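Local coordinates for XC6422 protein (Xanthomonas campestris, PDB 2FUK) that is probably a hydrolase, a small lidless member of the serine alpha/beta-hydrolase superfamily, at residues His44-Glu49 and Gly85-Gly90. Sequence-based numbering, arbitrary orientation.
Sequences HPLSTE and GSFDHG
Phe87 lays its ring against Leu46, Ser47 and Thr48 of a tight turn, and everything that passes between 44-49 and 85-90 goes through this one phenyl group. Thr48 meets it over a face: its methyl CG2, turned anti to the carbonyl carbon, sits 3.9 Å from the ring centroid and 24° off the ring normal, a CH-pi contact displaced toward the CD2 side, where CG2 to Phe87 CD2 is 3.6 Å. Leu46 takes the far end of the phenyl group, its CD1 lying 3.5 Å from Phe87 CZ and approaching obliquely. Ser47 adds a looser touch, CB to Phe87 CD1 at 4.0 Å. In the alpha/beta-hydrolase fold these are two loops at the C-terminal ends of neighbouring parallel strands, 38-43 and 71-75, leading into helices 56-66 and 92-107. The side chain of Leu46 comes near, without touching, the probable nucleophile elbow, which is consistent with a place beside the probable active site. Leu46 to Glu49 form a type I turn, closed by a 3.2 Å hydrogen bond from Glu49 N to Leu46 O; the three residues that meet Phe87 are its first three. Phe87 reaches them because its CG stands anti to the backbone N (chi1 179°). On the opposite face of its ring from Thr48 lies the backbone N of His89, 3.5 Å above the plane and over the centre. Glu93 of helix 92-107 takes the backbone N of Asp88 on OE1 and that of Gly90 on OE2, tying this loop to the helix that follows.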
# COMPACT_ATOMS: atom_id res chain seq x y z
N HIS A 44 -3.07 -15.76 12.76
CA HIS A 44 -4.37 -15.11 12.96
C HIS A 44 -4.93 -15.14 14.39
O HIS A 44 -4.44 -15.87 15.25
CB HIS A 44 -5.39 -15.71 11.97
CG HIS A 44 -5.83 -17.10 12.31
ND1 HIS A 44 -5.52 -18.20 11.54
CD2 HIS A 44 -6.60 -17.56 13.33
CE1 HIS A 44 -6.07 -19.28 12.07
NE2 HIS A 44 -6.73 -18.92 13.15
N PRO A 45 -5.96 -14.32 14.65
CA PRO A 45 -6.60 -14.22 15.96
C PRO A 45 -7.52 -15.38 16.33
O PRO A 45 -7.73 -16.29 15.52
CB PRO A 45 -7.32 -12.87 15.89
CG PRO A 45 -7.72 -12.80 14.46
CD PRO A 45 -6.47 -13.26 13.75
N LEU A 46 -8.08 -15.34 17.54
CA LEU A 46 -8.94 -16.42 18.03
C LEU A 46 -9.77 -17.16 17.01
O LEU A 46 -10.63 -16.59 16.33
CB LEU A 46 -9.85 -15.96 19.16
CG LEU A 46 -9.36 -16.34 20.56
CD1 LEU A 46 -8.88 -17.79 20.59
CD2 LEU A 46 -8.24 -15.42 20.96
N SER A 47 -9.51 -18.46 16.94
CA SER A 47 -10.19 -19.37 16.03
C SER A 47 -11.67 -19.48 16.39
O SER A 47 -12.53 -19.52 15.51
CB SER A 47 -9.54 -20.75 16.10
OG SER A 47 -8.14 -20.69 15.83
N THR A 48 -11.94 -19.52 17.69
CA THR A 48 -13.31 -19.64 18.16
C THR A 48 -14.14 -18.40 17.88
O THR A 48 -15.36 -18.42 18.04
CB THR A 48 -13.34 -19.99 19.67
OG1 THR A 48 -12.66 -18.99 20.43
CG2 THR A 48 -12.65 -21.33 19.91
N GLU A 49 -13.49 -17.31 17.46
CA GLU A 49 -14.20 -16.07 17.12
C GLU A 49 -13.92 -15.69 15.66
O GLU A 49 -13.99 -16.55 14.78
CB GLU A 49 -13.80 -14.93 18.07
CG GLU A 49 -14.43 -15.03 19.44
CD GLU A 49 -14.18 -16.36 20.09
OE1 GLU A 49 -12.99 -16.73 20.19
OE2 GLU A 49 -15.15 -17.05 20.50
N GLY A 85 -8.85 -30.68 12.85
CA GLY A 85 -8.66 -30.57 14.29
C GLY A 85 -9.58 -29.65 15.05
O GLY A 85 -10.53 -29.09 14.50
N SER A 86 -9.29 -29.50 16.34
CA SER A 86 -10.08 -28.63 17.20
C SER A 86 -9.20 -27.65 17.98
O SER A 86 -8.04 -27.94 18.29
CB SER A 86 -10.92 -29.47 18.17
OG SER A 86 -10.12 -30.44 18.82
N PHE A 87 -9.77 -26.49 18.29
CA PHE A 87 -9.08 -25.44 19.03
C PHE A 87 -8.39 -26.03 20.26
O PHE A 87 -8.99 -26.80 21.00
CB PHE A 87 -10.11 -24.39 19.45
CG PHE A 87 -9.53 -23.25 20.24
CD1 PHE A 87 -8.60 -22.38 19.67
CD2 PHE A 87 -9.92 -23.04 21.56
CE1 PHE A 87 -8.07 -21.33 20.40
CE2 PHE A 87 -9.39 -21.99 22.30
CZ PHE A 87 -8.47 -21.13 21.72
N ASP A 88 -7.12 -25.67 20.47
CA ASP A 88 -6.37 -26.20 21.60
C ASP A 88 -5.77 -25.11 22.50
O ASP A 88 -4.71 -25.30 23.10
CB ASP A 88 -5.28 -27.15 21.09
CG ASP A 88 -4.71 -28.05 22.17
OD1 ASP A 88 -5.50 -28.57 22.99
OD2 ASP A 88 -3.48 -28.26 22.19
N HIS A 89 -6.44 -23.97 22.58
CA HIS A 89 -6.03 -22.87 23.45
C HIS A 89 -4.58 -22.38 23.36
O HIS A 89 -4.03 -21.87 24.35
CB HIS A 89 -6.33 -23.23 24.91
CG HIS A 89 -7.79 -23.24 25.24
ND1 HIS A 89 -8.64 -24.25 24.84
CD2 HIS A 89 -8.56 -22.34 25.91
CE1 HIS A 89 -9.87 -23.97 25.25
NE2 HIS A 89 -9.85 -22.82 25.90
N GLY A 90 -3.98 -22.51 22.19
CA GLY A 90 -2.62 -22.03 22.02
C GLY A 90 -1.52 -23.06 22.19
O GLY A 90 -0.36 -22.76 21.93